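Local coordinates for protein 2,3-dihydroxybenzoate-AMP ligase (Mycobacterium smegmatis, PDB 5KEI) that belongs to the ANL clan of AMP-binding enzymes, with a large AMP-binding region followed by a small C-terminal domain, at residues L210-G215 against P220-R225; Y230-T235 against R407-L412; F353-G358 against G430-G435; N413-A418 against R424-D429. One frame throughout, in Å; residues are numbered along the deposited sequence.

The other three contacts meet at Glu357 of contact 3. Its OE2 lies 2.9 Å from Ser213 OG of contact 1 and 2.6 Å from Tyr415 OH of contact 4, both probable hydrogen bonds, while its backbone O lies 2.9 Å from Leu412 N of contact 2. The centres of contacts 1, 2 and 4 are about 11, 12 and 11 Å from that of contact 3. Arg225 of contact 1 reaches Ala356 O with NH1 (3.0 Å) and packs against contact 2. The glycine-rich turn of contact 1 and the 353-358 segment correspond to motifs that line the active site in ANL relatives, so the cluster probably borders it here too.

Contact 1 (L210-G215 against P220-R225); sequences LLVSGG and PKLIPR
Leu211 and Ile223 sit side by side in an antiparallel hydrogen-bonded pair. Leu211 N gives to Ile223 O at 2.8 Å, and Ile223 N returns a nearly straight bond (168° at the hydrogen) to Leu211 O at 2.7 Å. Toward the turn, Ser213 N continues the pairing to Lys221 O at 3.0 Å.

The side chains divide between two faces. On one, Leu210 slants over Pro224, its CD2 branch 3.8 Å from Pro224 CB, while its CD1 branch points to Leu222 CD1 at 4.1 Å. The other methyl of Leu222, CD2, meets Val212 CG2 at 4.1 Å, so each leucine uses its two branches for two different neighbours. Helix 131-141 covers this greasy face with Phe137 and Val140, and Val121 and Val123 of the neighbouring strand 121-124 continue it.

On the face of Leu211 and Ile223, Leu211 CD1 presses on the aliphatic part of Arg225, 3.5 Å from CG. Arg225 folds twice, at chi2 (-72°) and chi3 (-52°), which brings its guanidinium back beside the same methyl; NE is held in a salt bridge by Asp229. At the far end Ile223 CD1 lies 3.7 Å from Ser213 CB, and the Ser213 hydroxyl is bonded to Glu357.

This is a beta hairpin at the edge of a mixed sheet, and its Ser-Gly-Gly turn, poorly ordered at the glycines, probably corresponds to the P-loop-like glycine-rich motif of ANL relatives.

Contact 2 (Y230-T235 against R407-L412); sequences YVYNAT and RGPYTL
Tyr232 puts one ring corner, CE2, into the angle between two consecutive residues of the other segment: it is 3.7 Å from Pro409 CG and 3.7 Å from Tyr410 CD2. Helix 227-240 packs here on the loop that follows strand 402-407. The planes of the two tyrosine rings are inclined at 59°, with centroids 6.0 Å apart. Beside Tyr232, the amide of Asn233 comes up near the CD1 side of the Tyr410 ring, its plane steeply inclined to that ring. Both helix side chains thus come from the same side of the Tyr410 plane, Tyr232 near CD2 and Asn233 near CD1.

The torsions set this up. In Tyr410 CG stands between the backbone N and carbonyl carbon (chi1 54°), a crowded position that lifts the ring toward the helix, whereas in Tyr232 CG runs anti to its own N (chi1 175°) and reaches out to meet it. Behind Pro409 and Tyr410 the backbone curls, with Thr411 N bonded to Gly408 O at 3.2 Å.

Farther out, the phenol ends have partners of their own: Tyr232 OH bonds to Ser381 and Tyr410 OH takes the backbone N-H of Leu360. Trp42 NE1 bonds to Pro409 O.

The chemistry is therefore split. Ring and pyrrolidine carbons, with the Asn233 amide lying against the Tyr410 ring, make the buried interface by van der Waals contact, while the hydroxyls, bonded to Ser381 in a loop and to Leu360 at the start of strand 360-362, probably fix how each ring is turned.

Contact 3 (F353-G358 against G430-G435); sequences FGMAEG and GFYRSG
Tyr432 is touched in two quite different ways by residues two apart in the 353-358 segment: Glu357 lays its aliphatic chain over one ring face, and Met355 brings its sulfur to the rim. Both segments probably correspond to signature motifs of ANL enzymes, the second opening strand 432-440 of the four-stranded antiparallel sheet.

Glu357 makes a CH-pi contact, with CG 4.1 Å from the ring centroid and shifted toward the rim, nearest CZ at 3.7 Å. A bend at chi2 (88°) then swings the carboxylate round until its plane is only 16° from that of the ring. It therefore lies almost parallel to the phenol, with OE2 3.3 Å from Tyr432 OH. OE2 is hydrogen-bonded to Tyr415 OH and to Ser213 OG, two bonds that probably hold the carboxylate in this pose.

The opposite face of the ring is approached by its own chain, Ser434 N standing 4.0 Å above the plane. On the facing side, Met355 and Glu357 are brought to one ring by a type I turn from Met355 to Gly358, closed by Gly358 N to Met355 O at 3.0 Å.

The Met-aromatic contact completes the set: Met355 SD sits close to the plane of the Tyr432 ring, 82° off the ring normal and 5.1 Å from the centroid, with Tyr432 CE2 as its nearest ring atom at 3.8 Å.

Contact 4 (N413-A418 against R424-D429); sequences NGYFNA and RSFSPD
Phe426 drives its ring into the backbone of Asn413 and Gly414, and its path can be followed atom by atom. CB leaves the main chain heading for the 413-418 segment, and with CG anti to the carbonyl carbon (chi1 -65°) the ring is carried onto the peptide that joins those two residues. CD2 passes 4.2 Å from Asn413 O. Next along that side, CE2 lies 3.9 Å from Asn413 C, and the carbonyl oxygen itself stands 3.9 Å above the ring plane, over the centre of the face.

At the tip CZ is 3.6 Å from Gly414 N, and CE1 makes the tightest approach of the contact, 3.4 Å to Gly414 CA. CE1 also reaches the next residue, 4.2 Å from Tyr415 CD1, where the two rings meet obliquely.

Tyr415 has a second neighbour at its rim: Ser425 OG lies near the ring plane, 3.9 Å from CE1. That hydroxyl is bonded to Ala421 O in the preceding helical turn, and Tyr415 OH is bonded to Glu357.

Phe426 is the first residue to depart from helix 419-425, so its ring lies between the end of that helix and the loop leading into it. Backbone bonds fasten both sides, Phe416 to Leu222 of strand 222-226 and Ser425 to Arg433 of strand 432-440.

Contact 1 (L210-G215 against P220-R225)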
loop_
_atom_site.group_PDB
_atom_site.type_symbol
_atom_site.label_atom_id
_atom_site.label_comp_id
_atom_site.label_asym_id
_atom_site.label_seq_id
_atom_site.Cartn_x
_atom_site.Cartn_y
_atom_site.Cartn_z
ATOM N N LEU A 210 6.761 2.569 6.154
ATOM C CA LEU A 210 5.354 2.947 5.946
ATOM C C LEU A 210 5.002 2.863 4.451
ATOM O O LEU A 210 5.688 3.431 3.589
ATOM C CB LEU A 210 5.065 4.354 6.489
ATOM C CG LEU A 210 5.519 4.630 7.940
ATOM C CD1 LEU A 210 5.333 6.088 8.349
ATOM C CD2 LEU A 210 4.823 3.721 8.949
ATOM N N LEU A 211 3.950 2.127 4.134
ATOM C CA LEU A 211 3.432 2.135 2.764
ATOM C C LEU A 211 2.372 3.217 2.643
ATOM O O LEU A 211 1.844 3.703 3.644
ATOM C CB LEU A 211 2.851 0.774 2.377
ATOM C CG LEU A 211 3.770 -0.449 2.445
ATOM C CD1 LEU A 211 2.949 -1.713 2.343
ATOM C CD2 LEU A 211 4.789 -0.422 1.314
ATOM N N VAL A 212 2.086 3.597 1.407
ATOM C CA VAL A 212 1.009 4.520 1.097
ATOM C C VAL A 212 -0.249 3.748 0.680
ATOM O O VAL A 212 -0.175 2.742 -0.013
ATOM C CB VAL A 212 1.434 5.508 -0.013
ATOM C CG1 VAL A 212 0.268 6.377 -0.432
ATOM C CG2 VAL A 212 2.578 6.382 0.486
ATOM N N SER A 213 -1.394 4.226 1.142
ATOM C CA SER A 213 -2.686 3.638 0.847
ATOM C C SER A 213 -3.261 4.172 -0.467
ATOM O O SER A 213 -3.346 5.386 -0.666
ATOM C CB SER A 213 -3.641 3.939 1.997
ATOM O OG SER A 213 -4.915 3.389 1.751
ATOM N N GLY A 214 -3.669 3.279 -1.363
ATOM C CA GLY A 214 -4.235 3.703 -2.637
ATOM C C GLY A 214 -5.707 4.066 -2.535
ATOM O O GLY A 214 -6.549 3.437 -3.181
ATOM N N GLY A 215 -6.025 5.089 -1.743
ATOM C CA GLY A 215 -7.409 5.408 -1.436
ATOM C C GLY A 215 -8.115 6.435 -2.315
ATOM O O GLY A 215 -8.043 6.387 -3.547
ATOM N N PRO A 220 -4.650 10.672 1.562
ATOM C CA PRO A 220 -4.035 9.341 1.561
ATOM C C PRO A 220 -3.507 9.005 2.954
ATOM O O PRO A 220 -3.166 9.902 3.727
ATOM C CB PRO A 220 -2.896 9.472 0.540
ATOM C CG PRO A 220 -3.254 10.644 -0.302
ATOM C CD PRO A 220 -3.975 11.588 0.627
ATOM N N LYS A 221 -3.463 7.724 3.284
ATOM C CA LYS A 221 -3.042 7.314 4.615
ATOM C C LYS A 221 -1.717 6.567 4.552
ATOM O O LYS A 221 -1.302 6.124 3.478
ATOM C CB LYS A 221 -4.134 6.469 5.277
ATOM C CG LYS A 221 -5.395 7.276 5.592
ATOM C CD LYS A 221 -6.616 6.391 5.781
ATOM C CE LYS A 221 -7.679 6.688 4.714
ATOM N NZ LYS A 221 -8.920 5.882 4.915
ATOM N N LEU A 222 -1.043 6.476 5.695
ATOM C CA LEU A 222 0.190 5.713 5.800
ATOM C C LEU A 222 -0.061 4.402 6.550
ATOM O O LEU A 222 -0.736 4.355 7.582
ATOM C CB LEU A 222 1.294 6.529 6.490
ATOM C CG LEU A 222 1.689 7.821 5.771
ATOM C CD1 LEU A 222 2.714 8.628 6.554
ATOM C CD2 LEU A 222 2.178 7.524 4.355
ATOM N N ILE A 223 0.498 3.336 6.004
ATOM C CA ILE A 223 0.276 1.998 6.515
ATOM C C ILE A 223 1.560 1.462 7.107
ATOM O O ILE A 223 2.556 1.296 6.383
ATOM C CB ILE A 223 -0.222 1.060 5.388
ATOM C CG1 ILE A 223 -1.597 1.525 4.895
ATOM C CG2 ILE A 223 -0.283 -0.371 5.868
ATOM C CD1 ILE A 223 -1.971 1.010 3.518
ATOM N N PRO A 224 1.561 1.194 8.423
ATOM C CA PRO A 224 2.795 0.680 9.034
ATOM C C PRO A 224 2.914 -0.833 8.835
ATOM O O PRO A 224 1.985 -1.598 9.120
ATOM C CB PRO A 224 2.639 1.049 10.507
ATOM C CG PRO A 224 1.164 1.026 10.732
ATOM C CD PRO A 224 0.500 1.404 9.420
ATOM N N ARG A 225 4.040 -1.266 8.293
ATOM C CA ARG A 225 4.263 -2.699 8.185
ATOM C C ARG A 225 5.429 -3.002 9.099
ATOM O O ARG A 225 6.472 -2.344 9.041
ATOM C CB ARG A 225 4.528 -3.131 6.738
ATOM C CG ARG A 225 3.481 -2.639 5.718
ATOM C CD ARG A 225 2.128 -3.364 5.825
ATOM N NE ARG A 225 2.321 -4.815 5.781
ATOM C CZ ARG A 225 2.037 -5.605 4.750
ATOM N NH1 ARG A 225 1.489 -5.116 3.645
ATOM N NH2 ARG A 225 2.280 -6.897 4.849
#

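Contact 2 (Y230-T235 against R407-L412)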
loop_
_atom_site.group_PDB
_atom_site.type_symbol
_atom_site.label_atom_id
_atom_site.label_comp_id
_atom_site.label_asym_id
_atom_site.label_seq_id
_atom_site.Cartn_x
_atom_site.Cartn_y
_atom_site.Cartn_z
ATOM N N TYR A 230 6.283 -7.991 7.297
ATOM C CA TYR A 230 6.711 -7.661 5.940
ATOM C C TYR A 230 7.713 -8.711 5.430
ATOM O O TYR A 230 7.679 -9.087 4.256
ATOM C CB TYR A 230 7.283 -6.223 5.875
ATOM C CG TYR A 230 6.990 -5.619 4.514
ATOM C CD1 TYR A 230 5.655 -5.543 4.103
ATOM C CD2 TYR A 230 7.954 -5.033 3.700
ATOM C CE1 TYR A 230 5.281 -5.000 2.913
ATOM C CE2 TYR A 230 7.565 -4.443 2.453
ATOM C CZ TYR A 230 6.214 -4.444 2.083
ATOM O OH TYR A 230 5.726 -3.915 0.911
ATOM N N VAL A 231 8.563 -9.221 6.316
ATOM C CA VAL A 231 9.451 -10.317 5.936
ATOM C C VAL A 231 8.607 -11.557 5.649
ATOM O O VAL A 231 8.794 -12.230 4.630
ATOM C CB VAL A 231 10.483 -10.610 7.020
ATOM C CG1 VAL A 231 11.300 -11.887 6.684
ATOM C CG2 VAL A 231 11.395 -9.394 7.196
ATOM N N TYR A 232 7.649 -11.837 6.527
ATOM C CA TYR A 232 6.700 -12.909 6.239
ATOM C C TYR A 232 5.922 -12.721 4.919
ATOM O O TYR A 232 5.740 -13.681 4.172
ATOM C CB TYR A 232 5.701 -13.086 7.397
ATOM C CG TYR A 232 4.599 -14.111 7.129
ATOM C CD1 TYR A 232 4.904 -15.422 6.744
ATOM C CD2 TYR A 232 3.258 -13.756 7.203
ATOM C CE1 TYR A 232 3.893 -16.364 6.472
ATOM C CE2 TYR A 232 2.253 -14.677 6.931
ATOM C CZ TYR A 232 2.570 -15.980 6.560
ATOM O OH TYR A 232 1.562 -16.891 6.297
ATOM N N ASN A 233 5.535 -11.486 4.596
ATOM C CA ASN A 233 4.663 -11.190 3.459
ATOM C C ASN A 233 5.463 -11.603 2.166
ATOM O O ASN A 233 4.995 -12.290 1.252
ATOM C CB ASN A 233 4.314 -9.693 3.409
ATOM C CG ASN A 233 3.441 -9.363 2.240
ATOM O OD1 ASN A 233 3.930 -9.037 1.201
ATOM N ND2 ASN A 233 2.142 -9.311 2.458
ATOM N N ALA A 234 6.711 -11.158 2.109
ATOM C CA ALA A 234 7.639 -11.486 1.013
ATOM C C ALA A 234 7.995 -12.986 0.936
ATOM O O ALA A 234 7.956 -13.589 -0.139
ATOM C CB ALA A 234 8.904 -10.643 1.156
ATOM N N THR A 235 8.388 -13.553 2.069
ATOM C CA THR A 235 8.846 -14.953 2.134
ATOM C C THR A 235 7.736 -15.913 1.718
ATOM O O THR A 235 7.907 -16.746 0.813
ATOM C CB THR A 235 9.299 -15.308 3.545
ATOM O OG1 THR A 235 10.247 -14.325 3.989
ATOM C CG2 THR A 235 9.879 -16.727 3.594
ATOM N N ARG A 407 -8.421 -9.714 8.853
ATOM C CA ARG A 407 -7.482 -9.663 9.954
ATOM C C ARG A 407 -6.530 -10.843 9.783
ATOM O O ARG A 407 -6.959 -11.925 9.395
ATOM C CB ARG A 407 -8.216 -9.731 11.285
ATOM C CG ARG A 407 -7.385 -9.381 12.483
ATOM C CD ARG A 407 -8.214 -9.538 13.746
ATOM N NE ARG A 407 -8.570 -10.933 14.007
ATOM C CZ ARG A 407 -9.440 -11.307 14.942
ATOM N NH1 ARG A 407 -10.034 -10.390 15.692
ATOM N NH2 ARG A 407 -9.725 -12.589 15.128
ATOM N N GLY A 408 -5.245 -10.631 10.052
ATOM C CA GLY A 408 -4.270 -11.694 9.941
ATOM C C GLY A 408 -2.834 -11.283 10.198
ATOM O O GLY A 408 -2.548 -10.145 10.580
ATOM N N PRO A 409 -1.907 -12.217 9.959
ATOM C CA PRO A 409 -0.497 -12.096 10.353
ATOM C C PRO A 409 0.293 -10.972 9.663
ATOM O O PRO A 409 1.453 -10.747 10.023
ATOM C CB PRO A 409 0.083 -13.471 9.985
ATOM C CG PRO A 409 -0.845 -14.009 8.922
ATOM C CD PRO A 409 -2.200 -13.497 9.290
ATOM N N TYR A 410 -0.303 -10.280 8.695
ATOM C CA TYR A 410 0.395 -9.162 8.060
ATOM C C TYR A 410 -0.584 -8.038 7.676
ATOM O O TYR A 410 -0.262 -7.193 6.850
ATOM C CB TYR A 410 1.195 -9.646 6.834
ATOM C CG TYR A 410 0.346 -10.411 5.850
ATOM C CD1 TYR A 410 -0.270 -9.756 4.800
ATOM C CD2 TYR A 410 0.134 -11.778 5.989
ATOM C CE1 TYR A 410 -1.068 -10.424 3.915
ATOM C CE2 TYR A 410 -0.668 -12.472 5.092
ATOM C CZ TYR A 410 -1.271 -11.776 4.060
ATOM O OH TYR A 410 -2.073 -12.405 3.156
ATOM N N THR A 411 -1.762 -8.029 8.298
ATOM C CA THR A 411 -2.770 -6.990 8.075
ATOM C C THR A 411 -2.756 -5.970 9.217
ATOM O O THR A 411 -2.763 -6.342 10.393
ATOM C CB THR A 411 -4.193 -7.597 7.924
ATOM O OG1 THR A 411 -4.268 -8.332 6.692
ATOM C CG2 THR A 411 -5.261 -6.496 7.905
ATOM N N LEU A 412 -2.727 -4.685 8.875
ATOM C CA LEU A 412 -2.534 -3.641 9.875
ATOM C C LEU A 412 -3.686 -3.560 10.874
ATOM O O LEU A 412 -4.809 -3.972 10.590
ATOM C CB LEU A 412 -2.340 -2.286 9.199
ATOM C CG LEU A 412 -3.580 -1.440 8.929
ATOM C CD1 LEU A 412 -3.160 -0.075 8.419
ATOM C CD2 LEU A 412 -4.505 -2.118 7.939
#

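Contact 3 (F353-G358 against G430-G435)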
loop_
_atom_site.group_PDB
_atom_site.type_symbol
_atom_site.label_atom_id
_atom_site.label_comp_id
_atom_site.label_asym_id
_atom_site.label_seq_id
_atom_site.Cartn_x
_atom_site.Cartn_y
_atom_site.Cartn_z
ATOM N N PHE A 353 -5.289 -10.389 -5.857
ATOM C CA PHE A 353 -6.138 -9.369 -5.271
ATOM C C PHE A 353 -5.601 -9.067 -3.891
ATOM O O PHE A 353 -5.783 -9.852 -2.952
ATOM C CB PHE A 353 -7.599 -9.827 -5.224
ATOM C CG PHE A 353 -8.477 -8.993 -4.336
ATOM C CD1 PHE A 353 -8.574 -7.621 -4.516
ATOM C CD2 PHE A 353 -9.233 -9.588 -3.331
ATOM C CE1 PHE A 353 -9.393 -6.850 -3.694
ATOM C CE2 PHE A 353 -10.050 -8.822 -2.511
ATOM C CZ PHE A 353 -10.133 -7.456 -2.701
ATOM N N GLY A 354 -4.908 -7.934 -3.790
ATOM C CA GLY A 354 -4.231 -7.539 -2.574
ATOM C C GLY A 354 -4.327 -6.049 -2.304
ATOM O O GLY A 354 -4.836 -5.285 -3.102
ATOM N N MET A 355 -3.837 -5.640 -1.146
ATOM C CA MET A 355 -3.931 -4.256 -0.728
ATOM C C MET A 355 -2.750 -3.969 0.183
ATOM O O MET A 355 -2.293 -4.859 0.919
ATOM C CB MET A 355 -5.261 -3.990 -0.016
ATOM C CG MET A 355 -5.457 -4.796 1.257
ATOM S SD MET A 355 -7.179 -5.032 1.708
ATOM C CE MET A 355 -7.706 -6.191 0.427
ATOM N N ALA A 356 -2.246 -2.742 0.114
ATOM C CA ALA A 356 -1.113 -2.318 0.931
ATOM C C ALA A 356 -1.348 -2.558 2.428
ATOM O O ALA A 356 -0.409 -2.787 3.188
ATOM C CB ALA A 356 -0.819 -0.842 0.668
ATOM N N GLU A 357 -2.614 -2.507 2.830
ATOM C CA GLU A 357 -3.021 -2.724 4.211
ATOM C C GLU A 357 -2.733 -4.127 4.755
ATOM O O GLU A 357 -2.710 -4.334 5.968
ATOM C CB GLU A 357 -4.516 -2.435 4.350
ATOM C CG GLU A 357 -4.877 -0.946 4.431
ATOM C CD GLU A 357 -5.098 -0.274 3.065
ATOM O OE1 GLU A 357 -4.801 -0.875 2.001
ATOM O OE2 GLU A 357 -5.587 0.871 3.058
ATOM N N GLY A 358 -2.527 -5.100 3.872
ATOM C CA GLY A 358 -2.356 -6.464 4.330
ATOM C C GLY A 358 -2.827 -7.524 3.355
ATOM O O GLY A 358 -2.113 -7.836 2.399
ATOM N N GLY A 430 -11.251 -5.599 15.456
ATOM C CA GLY A 430 -9.965 -5.314 14.847
ATOM C C GLY A 430 -9.807 -5.861 13.436
ATOM O O GLY A 430 -8.689 -6.083 12.991
ATOM N N PHE A 431 -10.921 -6.090 12.743
ATOM C CA PHE A 431 -10.888 -6.397 11.317
ATOM C C PHE A 431 -10.813 -5.099 10.511
ATOM O O PHE A 431 -11.515 -4.127 10.815
ATOM C CB PHE A 431 -12.121 -7.206 10.890
ATOM C CG PHE A 431 -12.072 -8.669 11.287
ATOM C CD1 PHE A 431 -12.351 -9.062 12.580
ATOM C CD2 PHE A 431 -11.756 -9.649 10.353
ATOM C CE1 PHE A 431 -12.313 -10.399 12.934
ATOM C CE2 PHE A 431 -11.716 -10.989 10.704
ATOM C CZ PHE A 431 -11.996 -11.356 11.994
ATOM N N TYR A 432 -9.956 -5.076 9.495
ATOM C CA TYR A 432 -9.915 -3.944 8.574
ATOM C C TYR A 432 -11.078 -4.035 7.587
ATOM O O TYR A 432 -11.299 -5.092 7.012
ATOM C CB TYR A 432 -8.579 -3.910 7.826
ATOM C CG TYR A 432 -8.589 -2.953 6.671
ATOM C CD1 TYR A 432 -8.780 -1.587 6.878
ATOM C CD2 TYR A 432 -8.407 -3.400 5.369
ATOM C CE1 TYR A 432 -8.795 -0.701 5.818
ATOM C CE2 TYR A 432 -8.419 -2.512 4.295
ATOM C CZ TYR A 432 -8.618 -1.168 4.526
ATOM O OH TYR A 432 -8.649 -0.279 3.465
ATOM N N ARG A 433 -11.827 -2.945 7.404
ATOM C CA ARG A 433 -12.894 -2.900 6.384
ATOM C C ARG A 433 -12.378 -2.389 5.028
ATOM O O ARG A 433 -12.045 -1.216 4.868
ATOM C CB ARG A 433 -14.057 -2.033 6.862
ATOM C CG ARG A 433 -14.914 -2.674 7.946
ATOM C CD ARG A 433 -16.348 -2.114 7.920
ATOM N NE ARG A 433 -16.349 -0.654 7.971
ATOM C CZ ARG A 433 -16.180 0.046 9.086
ATOM N NH1 ARG A 433 -16.012 -0.579 10.239
ATOM N NH2 ARG A 433 -16.179 1.370 9.052
ATOM N N SER A 434 -12.330 -3.280 4.049
ATOM C CA SER A 434 -11.651 -3.024 2.780
ATOM C C SER A 434 -12.401 -2.101 1.831
ATOM O O SER A 434 -11.797 -1.441 0.981
ATOM C CB SER A 434 -11.397 -4.346 2.065
ATOM O OG SER A 434 -12.628 -5.013 1.838
ATOM N N GLY A 435 -13.721 -2.089 1.948
ATOM C CA GLY A 435 -14.543 -1.315 1.042
ATOM C C GLY A 435 -14.755 -2.055 -0.264
ATOM O O GLY A 435 -15.410 -1.543 -1.171
#

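Contact 4 (N413-A418 against R424-D429)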
loop_
_atom_site.group_PDB
_atom_site.type_symbol
_atom_site.label_atom_id
_atom_site.label_comp_id
_atom_site.label_asym_id
_atom_site.label_seq_id
_atom_site.Cartn_x
_atom_site.Cartn_y
_atom_site.Cartn_z
ATOM N N ASN A 413 -3.378 -3.039 12.053
ATOM C CA ASN A 413 -4.342 -2.911 13.131
ATOM C C ASN A 413 -4.739 -1.448 13.328
ATOM O O ASN A 413 -5.618 -1.130 14.115
ATOM C CB ASN A 413 -3.759 -3.506 14.400
ATOM C CG ASN A 413 -3.323 -4.935 14.203
ATOM O OD1 ASN A 413 -4.149 -5.842 14.238
ATOM N ND2 ASN A 413 -2.025 -5.148 13.970
ATOM N N GLY A 414 -4.072 -0.573 12.584
ATOM C CA GLY A 414 -4.467 0.812 12.447
ATOM C C GLY A 414 -3.542 1.511 11.468
ATOM O O GLY A 414 -2.400 1.096 11.279
ATOM N N TYR A 415 -4.030 2.566 10.827
ATOM C CA TYR A 415 -3.163 3.432 10.050
ATOM C C TYR A 415 -2.212 4.182 10.979
ATOM O O TYR A 415 -2.454 4.278 12.191
ATOM C CB TYR A 415 -3.987 4.409 9.223
ATOM C CG TYR A 415 -4.740 3.748 8.105
ATOM C CD1 TYR A 415 -6.111 3.581 8.178
ATOM C CD2 TYR A 415 -4.079 3.283 6.972
ATOM C CE1 TYR A 415 -6.805 2.979 7.173
ATOM C CE2 TYR A 415 -4.777 2.680 5.938
ATOM C CZ TYR A 415 -6.148 2.530 6.052
ATOM O OH TYR A 415 -6.885 1.933 5.052
ATOM N N PHE A 416 -1.126 4.707 10.424
ATOM C CA PHE A 416 -0.121 5.377 11.253
ATOM C C PHE A 416 -0.524 6.810 11.574
ATOM O O PHE A 416 -0.812 7.591 10.668
ATOM C CB PHE A 416 1.234 5.376 10.567
ATOM C CG PHE A 416 2.337 5.921 11.418
ATOM C CD1 PHE A 416 2.988 5.107 12.342
ATOM C CD2 PHE A 416 2.719 7.253 11.311
ATOM C CE1 PHE A 416 4.011 5.611 13.135
ATOM C CE2 PHE A 416 3.737 7.758 12.105
ATOM C CZ PHE A 416 4.383 6.933 13.019
ATOM N N ASN A 417 -0.545 7.146 12.860
ATOM C CA ASN A 417 -0.834 8.512 13.287
ATOM C C ASN A 417 -2.111 9.029 12.632
ATOM O O ASN A 417 -2.098 10.031 11.924
ATOM C CB ASN A 417 0.348 9.415 12.952
ATOM C CG ASN A 417 0.262 10.764 13.622
ATOM O OD1 ASN A 417 -0.458 10.937 14.598
ATOM N ND2 ASN A 417 1.012 11.724 13.110
ATOM N N ALA A 418 -3.204 8.299 12.823
ATOM C CA ALA A 418 -4.455 8.616 12.142
ATOM C C ALA A 418 -5.635 8.115 12.961
ATOM O O ALA A 418 -6.436 7.302 12.491
ATOM C CB ALA A 418 -4.471 8.002 10.737
ATOM N N ARG A 424 -12.803 4.939 12.282
ATOM C CA ARG A 424 -13.711 4.851 11.140
ATOM C C ARG A 424 -13.499 3.582 10.290
ATOM O O ARG A 424 -14.458 2.993 9.793
ATOM C CB ARG A 424 -13.538 6.122 10.292
ATOM C CG ARG A 424 -14.394 6.237 9.055
ATOM C CD ARG A 424 -14.062 7.515 8.280
ATOM N NE ARG A 424 -14.604 7.488 6.912
ATOM C CZ ARG A 424 -15.841 7.861 6.574
ATOM N NH1 ARG A 424 -16.695 8.302 7.496
ATOM N NH2 ARG A 424 -16.232 7.794 5.305
ATOM N N SER A 425 -12.248 3.142 10.169
ATOM C CA SER A 425 -11.866 2.116 9.199
ATOM C C SER A 425 -11.765 0.683 9.744
ATOM O O SER A 425 -11.559 -0.257 8.976
ATOM C CB SER A 425 -10.518 2.492 8.572
ATOM O OG SER A 425 -10.516 3.822 8.079
ATOM N N PHE A 426 -11.898 0.510 11.056
ATOM C CA PHE A 426 -11.765 -0.816 11.650
ATOM C C PHE A 426 -12.969 -1.248 12.494
ATOM O O PHE A 426 -13.500 -0.476 13.292
ATOM C CB PHE A 426 -10.492 -0.895 12.521
ATOM C CG PHE A 426 -9.207 -0.743 11.745
ATOM C CD1 PHE A 426 -8.663 0.507 11.520
ATOM C CD2 PHE A 426 -8.552 -1.844 11.246
ATOM C CE1 PHE A 426 -7.484 0.649 10.795
ATOM C CE2 PHE A 426 -7.375 -1.705 10.519
ATOM C CZ PHE A 426 -6.845 -0.461 10.292
ATOM N N SER A 427 -13.382 -2.494 12.273
ATOM C CA SER A 427 -14.170 -3.320 13.191
ATOM C C SER A 427 -13.784 -3.172 14.682
ATOM O O SER A 427 -12.627 -2.907 15.013
ATOM C CB SER A 427 -14.013 -4.787 12.733
ATOM O OG SER A 427 -14.427 -5.740 13.687
ATOM N N PRO A 428 -14.754 -3.338 15.599
ATOM C CA PRO A 428 -14.388 -3.326 17.026
ATOM C C PRO A 428 -13.485 -4.510 17.396
ATOM O O PRO A 428 -12.665 -4.393 18.303
ATOM C CB PRO A 428 -15.742 -3.422 17.744
ATOM C CG PRO A 428 -16.754 -2.960 16.734
ATOM C CD PRO A 428 -16.214 -3.393 15.399
ATOM N N ASP A 429 -13.646 -5.632 16.690
ATOM C CA ASP A 429 -12.794 -6.808 16.866
ATOM C C ASP A 429 -11.396 -6.590 16.329
ATOM O O ASP A 429 -10.474 -7.334 16.670
ATOM C CB ASP A 429 -13.383 -8.029 16.163
ATOM C CG ASP A 429 -14.626 -8.541 16.831
ATOM O OD1 ASP A 429 -14.828 -8.251 18.034
ATOM O OD2 ASP A 429 -15.401 -9.239 16.147
#